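Local coordinates for protein putative transcriptional regulator (Streptomyces coelicolor A3, PDB 2PQQ) that probably acts as a cAMP-responsive transcription factor, of which this chain is the N-terminal domain with the cyclic nucleotide-binding fold, at residues N10-A15 with T123-A128; V31-G36 with G95-E100; Y50-G55 with V101-L106; E54-L59 with L71-P76. One frame throughout, in Å; residues are numbered along the deposited sequence. Where two conformers were deposited one is given.

Interaction 1: residues N10-A15 with T123-A128; sequences NPLFAA and TALLRA
Leu-125 on helix 120-139 meets both Leu-12 and Phe-13 of the loop before helix 18-27. Its side chain can be followed outward. CB and CG make no close contact with the loop. CG lies anti to the carbonyl carbon (chi1 -63°). A chi2 of 177° sets CD1 anti to CA, and the other branch, CD2, reaches the loop. CD2 then does all the close touching. It lies 4.0 Å from CD1 of Leu-12 and 3.9 Å from CE1 of Phe-13. It meets the phenyl ring at a slant near the CD1-CE1 side.

The ring has a second neighbour from its own segment. CG of Leu-12 sits over one face, 3.8 Å above the plane and toward the rim. Leu-12 and the ring thus lie against each other, and both reach CD2 of Leu-125. CD1 of Leu-12 also comes within 4.1 Å of CB of Ala-128.

Ala-128 points at the loop backbone. Its CB packs 3.4 Å from the carbonyl O of Leu-12 and also touches O of Pro-11. No hydrogen bond joins the two segments.

The loop is shaped from within by Asn-10. Its OD1 accepts from N of Leu-12 at 2.9 Å and from N of Phe-13 at 2.9 Å. Both donors come from the same face of the amide, and the bond from Phe-13 is the straighter one. Leu-49 touches Leu-12 and Phe-13, and Leu-126 of the second subunit packs on Leu-125. The contact joins an Asx turn to the long helix 120-139, which packs against another subunit, consistent with the dimer helix of CRP-family regulators.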
loop_
_atom_site.group_PDB
_atom_site.type_symbol
_atom_site.label_atom_id
_atom_site.label_comp_id
_atom_site.label_asym_id
_atom_site.label_seq_id
_atom_site.Cartn_x
_atom_site.Cartn_y
_atom_site.Cartn_z
ATOM N N ASN A 10 16.819 2.768 -13.041
ATOM C CA ASN A 10 16.230 2.703 -11.714
ATOM C C ASN A 10 15.465 4.005 -11.434
ATOM O O ASN A 10 15.785 5.045 -12.015
ATOM C CB ASN A 10 17.327 2.476 -10.676
ATOM C CG ASN A 10 18.251 3.686 -10.517
ATOM O OD1 ASN A 10 17.919 4.629 -9.801
ATOM N ND2 ASN A 10 19.436 3.638 -11.143
ATOM N N PRO A 11 14.455 3.955 -10.552
ATOM C CA PRO A 11 13.573 5.082 -10.238
ATOM C C PRO A 11 14.234 6.255 -9.490
ATOM O O PRO A 11 13.595 7.294 -9.294
ATOM C CB PRO A 11 12.511 4.443 -9.326
ATOM C CG PRO A 11 12.597 2.963 -9.620
ATOM C CD PRO A 11 14.061 2.751 -9.806
ATOM N N LEU A 12 15.476 6.106 -9.063
ATOM C CA LEU A 12 16.114 7.196 -8.327
ATOM C C LEU A 12 16.908 8.105 -9.245
ATOM O O LEU A 12 16.769 9.337 -9.169
ATOM C CB LEU A 12 17.035 6.680 -7.212
ATOM C CG LEU A 12 17.706 7.772 -6.366
ATOM C CD1 LEU A 12 16.690 8.802 -5.800
ATOM C CD2 LEU A 12 18.569 7.156 -5.210
ATOM N N PHE A 13 17.747 7.495 -10.095
ATOM C CA PHE A 13 18.714 8.251 -10.912
ATOM C C PHE A 13 18.309 8.340 -12.383
ATOM O O PHE A 13 19.097 8.797 -13.216
ATOM C CB PHE A 13 20.102 7.626 -10.821
ATOM C CG PHE A 13 20.674 7.593 -9.438
ATOM C CD1 PHE A 13 20.711 8.745 -8.643
ATOM C CD2 PHE A 13 21.220 6.414 -8.938
ATOM C CE1 PHE A 13 21.284 8.708 -7.366
ATOM C CE2 PHE A 13 21.795 6.375 -7.685
ATOM C CZ PHE A 13 21.824 7.511 -6.881
ATOM N N ALA A 14 17.088 7.898 -12.696
ATOM C CA ALA A 14 16.637 7.799 -14.083
ATOM C C ALA A 14 16.694 9.129 -14.829
ATOM O O ALA A 14 16.973 9.151 -16.028
ATOM C CB ALA A 14 15.218 7.188 -14.172
ATOM N N ALA A 15 16.448 10.237 -14.127
ATOM C CA ALA A 15 16.329 11.539 -14.803
ATOM C C ALA A 15 17.625 12.346 -14.846
ATOM O O ALA A 15 17.662 13.438 -15.416
ATOM C CB ALA A 15 15.204 12.370 -14.192
ATOM N N THR A 123 17.510 19.007 -5.752
ATOM C CA THR A 123 16.209 19.174 -6.349
ATOM C C THR A 123 15.785 17.952 -7.174
ATOM O O THR A 123 14.639 17.492 -7.072
ATOM C CB THR A 123 16.230 20.456 -7.190
ATOM O OG1 THR A 123 16.478 21.545 -6.300
ATOM C CG2 THR A 123 14.911 20.684 -7.878
ATOM N N ALA A 124 16.713 17.421 -7.969
ATOM C CA ALA A 124 16.442 16.234 -8.787
ATOM C C ALA A 124 16.214 14.982 -7.923
ATOM O O ALA A 124 15.296 14.192 -8.182
ATOM C CB ALA A 124 17.565 16.015 -9.787
ATOM N N LEU A 125 17.020 14.805 -6.877
ATOM C CA LEU A 125 16.795 13.674 -5.983
ATOM C C LEU A 125 15.487 13.813 -5.225
ATOM O O LEU A 125 14.746 12.846 -5.113
ATOM C CB LEU A 125 17.978 13.460 -5.039
ATOM C CG LEU A 125 19.269 13.114 -5.798
ATOM C CD1 LEU A 125 20.389 12.991 -4.810
ATOM C CD2 LEU A 125 19.134 11.852 -6.677
ATOM N N LEU A 126 15.186 15.015 -4.740
ATOM C CA LEU A 126 13.914 15.272 -4.055
ATOM C C LEU A 126 12.716 14.997 -4.961
ATOM O O LEU A 126 11.718 14.423 -4.520
ATOM C CB LEU A 126 13.870 16.712 -3.515
ATOM C CG LEU A 126 14.673 16.961 -2.229
ATOM C CD1 LEU A 126 14.883 18.471 -2.033
ATOM C CD2 LEU A 126 13.972 16.334 -1.023
ATOM N N ARG A 127 12.813 15.437 -6.218
ATOM C CA ARG A 127 11.805 15.141 -7.239
ATOM C C ARG A 127 11.559 13.652 -7.356
ATOM O O ARG A 127 10.430 13.217 -7.248
ATOM C CB ARG A 127 12.214 15.703 -8.607
ATOM C CG ARG A 127 11.185 15.489 -9.714
ATOM C CD ARG A 127 11.549 16.225 -11.014
ATOM N NE ARG A 127 10.777 17.461 -11.179
ATOM C CZ ARG A 127 11.231 18.679 -10.903
ATOM N NH1 ARG A 127 12.472 18.846 -10.456
ATOM N NH2 ARG A 127 10.449 19.735 -11.083
ATOM N N ALA A 128 12.621 12.877 -7.561
ATOM C CA ALA A 128 12.522 11.436 -7.792
ATOM C C ALA A 128 11.850 10.720 -6.630
ATOM O O ALA A 128 10.916 9.954 -6.829
ATOM C CB ALA A 128 13.909 10.853 -8.040
#

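Interaction 2: residues V31-G36 with G95-E100; sequences VTLARG and GTALTE
Leu-33, at the end of strand 29-33, packs on Ala-97, at the end of strand 94-97. CB and CD1 of Leu-33 both approach CB of Ala-97, with CD1 at 3.8 Å. On its backbone side, the carbonyl O of Leu-33 receives a CA-H...O contact from CA of Glu-100 at 3.5 Å.

Ala-34 turns its CB away, and its part is played by the backbone. Its carbonyl O lies 3.4 Å from CB of Ala-97. That methyl group thus meets both the Leu-33 side chain and the Ala-34 carbonyl. The N of Ala-34 is hydrogen-bonded to OD2 of Asp-37.

Here the chain leaves one sheet of the cyclic nucleotide-binding domain, a double-stranded beta-helix jelly roll of the cupin type, and heads for strand 38-40 in the other. The segment 95-100 makes the reverse passage, from strand 94-97 to strand 101-107.

Arg-35 lays its side chain across this second connection. In the conformer given, one of two, CG is anti to the backbone N (chi1 176°) and the chain bends at chi3. The detail beyond is therefore less certain. The guanidinium has CA of Thr-99 over the centre of one face, and the carbonyl O of Leu-98 lies over the same face. That O is close to NE, but the angle is too poor for a hydrogen bond.

Gly-36 makes the hydrogen bond between the segments: its N donates to O of Ala-97 at 2.8 Å, with an angle of 162° at the hydrogen.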
loop_
_atom_site.group_PDB
_atom_site.type_symbol
_atom_site.label_atom_id
_atom_site.label_comp_id
_atom_site.label_asym_id
_atom_site.label_seq_id
_atom_site.Cartn_x
_atom_site.Cartn_y
_atom_site.Cartn_z
ATOM N N VAL A 31 33.081 -2.257 -5.302
ATOM C CA VAL A 31 33.071 -3.376 -4.364
ATOM C C VAL A 31 33.082 -4.672 -5.215
ATOM O O VAL A 31 32.409 -4.740 -6.238
ATOM C CB VAL A 31 31.824 -3.302 -3.414
ATOM C CG1 VAL A 31 31.768 -4.498 -2.496
ATOM C CG2 VAL A 31 31.841 -2.017 -2.579
ATOM N N THR A 32 33.869 -5.672 -4.827
ATOM C CA THR A 32 33.812 -6.966 -5.512
ATOM C C THR A 32 33.711 -8.097 -4.492
ATOM O O THR A 32 34.431 -8.128 -3.497
ATOM C CB THR A 32 34.979 -7.159 -6.559
ATOM O OG1 THR A 32 35.147 -8.551 -6.900
ATOM C CG2 THR A 32 36.279 -6.618 -6.012
ATOM N N LEU A 33 32.764 -8.989 -4.734
ATOM C CA LEU A 33 32.494 -10.096 -3.852
ATOM C C LEU A 33 32.829 -11.383 -4.584
ATOM O O LEU A 33 32.567 -11.488 -5.771
ATOM C CB LEU A 33 31.008 -10.123 -3.505
ATOM C CG LEU A 33 30.338 -8.906 -2.917
ATOM C CD1 LEU A 33 28.843 -9.186 -2.772
ATOM C CD2 LEU A 33 30.983 -8.633 -1.586
ATOM N N ALA A 34 33.415 -12.340 -3.874
ATOM C CA ALA A 34 33.485 -13.723 -4.341
ATOM C C ALA A 34 32.176 -14.433 -3.996
ATOM O O ALA A 34 31.443 -14.012 -3.097
ATOM C CB ALA A 34 34.648 -14.453 -3.692
ATOM N N ARG A 35 31.890 -15.516 -4.701
ATOM C CA ARG A 35 30.708 -16.333 -4.428
ATOM C C ARG A 35 30.655 -16.759 -2.956
ATOM O O ARG A 35 31.661 -17.211 -2.383
ATOM C CB ARG A 35 30.695 -17.549 -5.359
ATOM C CG ARG A 35 29.565 -18.539 -5.124
ATOM C CD ARG A 35 29.708 -19.768 -6.030
ATOM N NE ARG A 35 28.780 -19.730 -7.161
ATOM C CZ ARG A 35 29.113 -19.480 -8.427
ATOM N NH1 ARG A 35 30.374 -19.248 -8.767
ATOM N NH2 ARG A 35 28.174 -19.473 -9.364
ATOM N N GLY A 36 29.482 -16.608 -2.344
ATOM C CA GLY A 36 29.308 -16.934 -0.941
ATOM C C GLY A 36 29.750 -15.826 0.012
ATOM O O GLY A 36 29.570 -15.945 1.226
ATOM N N GLY A 95 22.552 -9.919 2.263
ATOM C CA GLY A 95 22.823 -10.017 0.851
ATOM C C GLY A 95 23.997 -10.946 0.703
ATOM O O GLY A 95 25.046 -10.712 1.288
ATOM N N THR A 96 23.790 -12.017 -0.053
ATOM C CA THR A 96 24.799 -13.041 -0.267
ATOM C C THR A 96 25.106 -13.183 -1.766
ATOM O O THR A 96 24.213 -13.324 -2.578
ATOM C CB THR A 96 24.338 -14.368 0.343
ATOM O OG1 THR A 96 24.144 -14.174 1.750
ATOM C CG2 THR A 96 25.360 -15.485 0.124
ATOM N N ALA A 97 26.381 -13.103 -2.108
ATOM C CA ALA A 97 26.825 -13.218 -3.484
ATOM C C ALA A 97 26.581 -14.654 -3.956
ATOM O O ALA A 97 27.017 -15.621 -3.316
ATOM C CB ALA A 97 28.314 -12.854 -3.602
ATOM N N LEU A 98 25.860 -14.801 -5.054
ATOM C CA LEU A 98 25.661 -16.135 -5.642
ATOM C C LEU A 98 26.726 -16.471 -6.658
ATOM O O LEU A 98 26.891 -17.648 -7.057
ATOM C CB LEU A 98 24.300 -16.227 -6.315
ATOM C CG LEU A 98 23.140 -16.071 -5.358
ATOM C CD1 LEU A 98 21.862 -15.770 -6.161
ATOM C CD2 LEU A 98 23.005 -17.327 -4.481
ATOM N N THR A 99 27.430 -15.433 -7.098
ATOM C CA THR A 99 28.473 -15.552 -8.111
ATOM C C THR A 99 29.576 -14.568 -7.743
ATOM O O THR A 99 29.538 -13.944 -6.675
ATOM C CB THR A 99 27.940 -15.148 -9.511
ATOM O OG1 THR A 99 27.453 -13.804 -9.452
ATOM C CG2 THR A 99 26.805 -16.039 -9.954
ATOM N N GLU A 100 30.570 -14.441 -8.615
ATOM C CA GLU A 100 31.437 -13.278 -8.603
ATOM C C GLU A 100 30.530 -12.071 -8.816
ATOM O O GLU A 100 29.733 -12.047 -9.751
ATOM C CB GLU A 100 32.464 -13.351 -9.733
ATOM C CG GLU A 100 33.451 -12.192 -9.720
ATOM C CD GLU A 100 33.581 -11.514 -11.063
ATOM O OE1 GLU A 100 34.248 -12.070 -11.973
ATOM O OE2 GLU A 100 33.026 -10.403 -11.205
#

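Interaction 3: residues Y50-G55 with V101-L106; sequences YVVTEG and VKLLAL
The carbonyl O of Lys-102 is gripped by two backbone N-H groups. N of Thr-53 lies 2.9 Å from it and N of Glu-54 lies 3.3 Å from it. Both arrive from the same face of the carbonyl plane. OG1 of Thr-53 adds a weak bond to this O. Its position between the backbone N and the carbonyl carbon (chi1 67°) turns it back toward the neighbouring strand. N of Lys-102 returns a bond to O of Glu-54 at 3.0 Å.

Two residues thus face one, which is a classic beta bulge. It interrupts the antiparallel pairing of strands 45-54 and 101-107 in the beta roll of the cyclic nucleotide-binding domain. Regular pairing holds beyond it. Val-51 and Leu-104 exchange two bonds, each in the plane of the accepting carbonyl.

On one face of the sheet, CD2 of Leu-103 packs on CB of Tyr-50 at 3.8 Å and on CG2 of Val-52 at 3.9 Å. The tyrosine ring also meets Ala-105, whose CB is 3.7 Å from CD1. Leu-39 of strand 38-40 touches both Tyr-50 and Leu-103.

On the other face, Glu-54 and Lys-102 run side by side in the same direction. They meet mostly through carbon, with CG of Glu-54 3.6 Å from CB of Lys-102. Their charged ends do not touch: OE2 of Glu-54 is 4.8 Å from NZ of Lys-102. OE2 of Glu-54 lies close to the like-charged OE2 of Glu-100; the pair may share a proton.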
loop_
_atom_site.group_PDB
_atom_site.type_symbol
_atom_site.label_atom_id
_atom_site.label_comp_id
_atom_site.label_asym_id
_atom_site.label_seq_id
_atom_site.Cartn_x
_atom_site.Cartn_y
_atom_site.Cartn_z
ATOM N N TYR A 50 23.762 0.449 -3.377
ATOM C CA TYR A 50 24.643 -0.231 -4.332
ATOM C C TYR A 50 23.917 -0.344 -5.662
ATOM O O TYR A 50 22.690 -0.464 -5.696
ATOM C CB TYR A 50 25.020 -1.652 -3.866
ATOM C CG TYR A 50 25.708 -1.767 -2.521
ATOM C CD1 TYR A 50 27.102 -1.867 -2.427
ATOM C CD2 TYR A 50 24.960 -1.808 -1.336
ATOM C CE1 TYR A 50 27.740 -1.951 -1.157
ATOM C CE2 TYR A 50 25.583 -1.918 -0.074
ATOM C CZ TYR A 50 26.962 -1.974 0.004
ATOM O OH TYR A 50 27.552 -2.125 1.253
ATOM N N VAL A 51 24.640 -0.359 -6.752
ATOM C CA VAL A 51 24.114 -0.750 -8.042
ATOM C C VAL A 51 24.943 -1.934 -8.438
ATOM O O VAL A 51 26.124 -1.854 -8.429
ATOM C CB VAL A 51 24.268 0.378 -9.068
ATOM C CG1 VAL A 51 23.928 -0.085 -10.418
ATOM C CG2 VAL A 51 23.428 1.568 -8.699
ATOM N N VAL A 52 24.309 -3.073 -8.639
ATOM C CA VAL A 52 25.056 -4.252 -9.068
ATOM C C VAL A 52 25.488 -4.027 -10.524
ATOM O O VAL A 52 24.647 -3.709 -11.376
ATOM C CB VAL A 52 24.194 -5.566 -8.973
ATOM C CG1 VAL A 52 24.911 -6.739 -9.625
ATOM C CG2 VAL A 52 23.884 -5.893 -7.543
ATOM N N THR A 53 26.768 -4.227 -10.830
ATOM C CA THR A 53 27.209 -4.101 -12.226
ATOM C C THR A 53 27.511 -5.454 -12.914
ATOM O O THR A 53 27.543 -5.542 -14.148
ATOM C CB THR A 53 28.381 -3.110 -12.375
ATOM O OG1 THR A 53 29.540 -3.643 -11.735
ATOM C CG2 THR A 53 28.037 -1.766 -11.704
ATOM N N GLU A 54 27.729 -6.494 -12.119
ATOM C CA GLU A 54 27.813 -7.868 -12.641
ATOM C C GLU A 54 27.630 -8.875 -11.519
ATOM O O GLU A 54 27.951 -8.590 -10.355
ATOM C CB GLU A 54 29.129 -8.136 -13.389
ATOM C CG GLU A 54 30.410 -7.931 -12.594
ATOM C CD GLU A 54 31.668 -8.101 -13.459
ATOM O OE1 GLU A 54 31.913 -7.259 -14.362
ATOM O OE2 GLU A 54 32.421 -9.073 -13.229
ATOM N N GLY A 55 27.103 -10.038 -11.882
ATOM C CA GLY A 55 26.834 -11.106 -10.933
ATOM C C GLY A 55 25.453 -10.966 -10.324
ATOM O O GLY A 55 24.684 -10.076 -10.692
ATOM N N VAL A 101 30.624 -11.090 -7.927
ATOM C CA VAL A 101 29.809 -9.887 -8.042
ATOM C C VAL A 101 30.685 -8.632 -7.997
ATOM O O VAL A 101 31.649 -8.561 -7.236
ATOM C CB VAL A 101 28.740 -9.784 -6.909
ATOM C CG1 VAL A 101 27.836 -8.565 -7.110
ATOM C CG2 VAL A 101 27.883 -11.067 -6.837
ATOM N N LYS A 102 30.333 -7.652 -8.819
ATOM C CA LYS A 102 30.889 -6.311 -8.702
ATOM C C LYS A 102 29.730 -5.343 -8.543
ATOM O O LYS A 102 28.648 -5.539 -9.136
ATOM C CB LYS A 102 31.732 -5.955 -9.925
ATOM C CG LYS A 102 33.058 -6.697 -9.998
ATOM C CD LYS A 102 33.852 -6.323 -11.255
ATOM C CE LYS A 102 34.945 -7.338 -11.574
ATOM N NZ LYS A 102 35.989 -7.436 -10.494
ATOM N N LEU A 103 29.951 -4.333 -7.701
ATOM C CA LEU A 103 28.952 -3.320 -7.388
ATOM C C LEU A 103 29.611 -1.942 -7.312
ATOM O O LEU A 103 30.819 -1.836 -7.084
ATOM C CB LEU A 103 28.278 -3.584 -6.028
ATOM C CG LEU A 103 27.861 -4.994 -5.586
ATOM C CD1 LEU A 103 28.904 -5.553 -4.657
ATOM C CD2 LEU A 103 26.536 -4.935 -4.877
ATOM N N LEU A 104 28.801 -0.905 -7.487
ATOM C CA LEU A 104 29.236 0.460 -7.205
ATOM C C LEU A 104 28.425 0.932 -6.007
ATOM O O LEU A 104 27.218 0.748 -5.994
ATOM C CB LEU A 104 28.960 1.345 -8.417
ATOM C CG LEU A 104 29.932 1.081 -9.574
ATOM C CD1 LEU A 104 29.504 1.852 -10.832
ATOM C CD2 LEU A 104 31.363 1.434 -9.165
ATOM N N ALA A 105 29.072 1.524 -5.019
ATOM C CA ALA A 105 28.386 1.916 -3.784
ATOM C C ALA A 105 28.392 3.423 -3.602
ATOM O O ALA A 105 29.403 4.078 -3.870
ATOM C CB ALA A 105 29.068 1.251 -2.594
ATOM N N LEU A 106 27.285 3.989 -3.134
ATOM C CA LEU A 106 27.281 5.409 -2.736
ATOM C C LEU A 106 26.820 5.489 -1.285
ATOM O O LEU A 106 25.758 4.975 -0.959
ATOM C CB LEU A 106 26.367 6.237 -3.662
ATOM C CG LEU A 106 26.382 7.780 -3.513
ATOM C CD1 LEU A 106 27.705 8.428 -4.006
ATOM C CD2 LEU A 106 25.170 8.444 -4.180
#

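Interaction 4: residues E54-L59 with L71-P76; sequences EGKVKL and LAVVGP
Leu-71 and Ala-72 both face Leu-59, a classic beta bulge in the hairpin of strands 57-62 and 68-74. N of Leu-71 donates to O of Leu-59 at 2.7 Å. N of Ala-72 reaches the same O by a weak bond. CB of Leu-71 also presses on O of Leu-59, at 3.2 Å.

Beyond the bulge the strands pair in antiparallel fashion. N of Leu-59 donates to O of Ala-72. Val-57 and Val-74 form a hydrogen-bonded pair. N of Val-74 lies 2.7 Å from O of Val-57, and the return bond from N of Val-57 to O of Val-74 is equally straight, with 171° at the hydrogen.

Side chains meet on both faces of the sheet. On the face with Val-57, Leu-59 and Val-74, CD1 of Leu-59 touches CG2 of Val-74 at 4.0 Å. That branch of Val-74 is anti to its carbonyl carbon, beside its backbone N, which puts it next to the leucine. CG1 of Val-73, on the opposite face, packs 4.0 Å from CB of Lys-56.

The pairing then gives way to looser contacts. O of Gly-55 receives a CA-H...O contact from CA of Gly-75 at 3.5 Å and lies near CD of Pro-76. This O is buried and has no hydrogen-bond partner. CG of Pro-76 rests against CA of Glu-54.

Strand 68-74 is the outermost strand of its sheet within this chain. Strand 57-62 lies between it and strand 94-97, bonded to the latter from Lys-58 to Thr-96. Ile-80 of strand 79-80 touches Val-57, Leu-59 and Val-74.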
loop_
_atom_site.group_PDB
_atom_site.type_symbol
_atom_site.label_atom_id
_atom_site.label_comp_id
_atom_site.label_asym_id
_atom_site.label_seq_id
_atom_site.Cartn_x
_atom_site.Cartn_y
_atom_site.Cartn_z
ATOM N N GLU A 54 27.729 -6.494 -12.119
ATOM C CA GLU A 54 27.813 -7.868 -12.641
ATOM C C GLU A 54 27.630 -8.875 -11.519
ATOM O O GLU A 54 27.951 -8.590 -10.355
ATOM C CB GLU A 54 29.129 -8.136 -13.389
ATOM C CG GLU A 54 30.410 -7.931 -12.594
ATOM C CD GLU A 54 31.668 -8.101 -13.459
ATOM O OE1 GLU A 54 31.913 -7.259 -14.362
ATOM O OE2 GLU A 54 32.421 -9.073 -13.229
ATOM N N GLY A 55 27.103 -10.038 -11.882
ATOM C CA GLY A 55 26.834 -11.106 -10.933
ATOM C C GLY A 55 25.453 -10.966 -10.324
ATOM O O GLY A 55 24.684 -10.076 -10.692
ATOM N N LYS A 56 25.150 -11.856 -9.385
ATOM C CA LYS A 56 23.861 -11.893 -8.714
ATOM C C LYS A 56 24.045 -11.906 -7.204
ATOM O O LYS A 56 24.884 -12.649 -6.680
ATOM C CB LYS A 56 23.098 -13.151 -9.148
ATOM C CG LYS A 56 22.823 -13.185 -10.647
ATOM C CD LYS A 56 22.147 -14.479 -11.102
ATOM C CE LYS A 56 21.762 -14.359 -12.569
ATOM N NZ LYS A 56 21.458 -12.925 -12.916
ATOM N N VAL A 57 23.245 -11.085 -6.527
ATOM C CA VAL A 57 23.159 -11.041 -5.080
ATOM C C VAL A 57 21.758 -11.499 -4.640
ATOM O O VAL A 57 20.751 -10.903 -5.024
ATOM C CB VAL A 57 23.410 -9.607 -4.542
ATOM C CG1 VAL A 57 23.279 -9.571 -3.047
ATOM C CG2 VAL A 57 24.792 -9.114 -4.956
ATOM N N LYS A 58 21.699 -12.558 -3.830
ATOM C CA LYS A 58 20.442 -12.991 -3.229
ATOM C C LYS A 58 20.216 -12.244 -1.914
ATOM O O LYS A 58 21.084 -12.245 -1.050
ATOM C CB LYS A 58 20.464 -14.503 -2.961
ATOM C CG LYS A 58 19.246 -15.025 -2.232
ATOM C CD LYS A 58 19.572 -16.349 -1.568
ATOM C CE LYS A 58 18.600 -16.644 -0.451
ATOM N NZ LYS A 58 17.518 -17.593 -0.820
ATOM N N LEU A 59 19.063 -11.602 -1.777
ATOM C CA LEU A 59 18.684 -10.987 -0.511
ATOM C C LEU A 59 17.799 -11.960 0.278
ATOM O O LEU A 59 16.914 -12.588 -0.305
ATOM C CB LEU A 59 17.977 -9.645 -0.742
ATOM C CG LEU A 59 18.798 -8.471 -1.297
ATOM C CD1 LEU A 59 17.892 -7.324 -1.664
ATOM C CD2 LEU A 59 19.820 -8.012 -0.279
ATOM N N LEU A 71 14.297 -13.393 -0.511
ATOM C CA LEU A 71 13.582 -12.127 -0.642
ATOM C C LEU A 71 13.641 -11.548 -2.061
ATOM O O LEU A 71 12.643 -11.036 -2.574
ATOM C CB LEU A 71 14.164 -11.137 0.360
ATOM C CG LEU A 71 13.261 -10.088 0.978
ATOM C CD1 LEU A 71 13.568 -10.070 2.455
ATOM C CD2 LEU A 71 13.501 -8.730 0.336
ATOM N N ALA A 72 14.820 -11.624 -2.682
ATOM C CA ALA A 72 15.044 -11.155 -4.054
ATOM C C ALA A 72 16.354 -11.713 -4.595
ATOM O O ALA A 72 17.217 -12.141 -3.826
ATOM C CB ALA A 72 15.061 -9.618 -4.100
ATOM N N VAL A 73 16.496 -11.723 -5.916
ATOM C CA VAL A 73 17.798 -11.953 -6.554
ATOM C C VAL A 73 18.102 -10.734 -7.420
ATOM O O VAL A 73 17.368 -10.423 -8.364
ATOM C CB VAL A 73 17.862 -13.259 -7.395
ATOM C CG1 VAL A 73 19.183 -13.338 -8.166
ATOM C CG2 VAL A 73 17.710 -14.485 -6.508
ATOM N N VAL A 74 19.183 -10.041 -7.091
ATOM C CA VAL A 74 19.480 -8.759 -7.706
ATOM C C VAL A 74 20.645 -8.902 -8.668
ATOM O O VAL A 74 21.714 -9.375 -8.285
ATOM C CB VAL A 74 19.795 -7.679 -6.632
ATOM C CG1 VAL A 74 20.107 -6.328 -7.287
ATOM C CG2 VAL A 74 18.657 -7.552 -5.626
ATOM N N GLY A 75 20.436 -8.496 -9.920
ATOM C CA GLY A 75 21.475 -8.599 -10.940
ATOM C C GLY A 75 21.891 -7.271 -11.546
ATOM O O GLY A 75 21.542 -6.209 -11.026
ATOM N N PRO A 76 22.614 -7.320 -12.679
ATOM C CA PRO A 76 23.211 -6.103 -13.226
ATOM C C PRO A 76 22.191 -4.972 -13.423
ATOM O O PRO A 76 21.091 -5.208 -13.926
ATOM C CB PRO A 76 23.809 -6.572 -14.554
ATOM C CG PRO A 76 24.062 -8.036 -14.345
ATOM C CD PRO A 76 22.885 -8.489 -13.539
#

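Interactions 2, 3 and 4 lie close together in the beta roll of the cyclic nucleotide-binding domain, with centres 9 to 10 Å apart. Interactions 3 and 4 share Glu-54 and Gly-55, where strand 45-54 hands over to strand 57-62. Val-52 also packs on Val-74, and Val-101 on Val-57. Interaction 2 joins this group through probable backbone hydrogen bonds from N of Leu-33 to O of Val-101 and from N of Leu-98 to O of Lys-56. Interaction 1 stands apart, at the helical side. Its centre is 28 Å from that of interaction 2. Its nearest atoms are about 4 Å from those of interaction 3, without touching. Leu-104 of interaction 3 lies about 4 Å from a bound formic acid, probably from the crystallisation liquor.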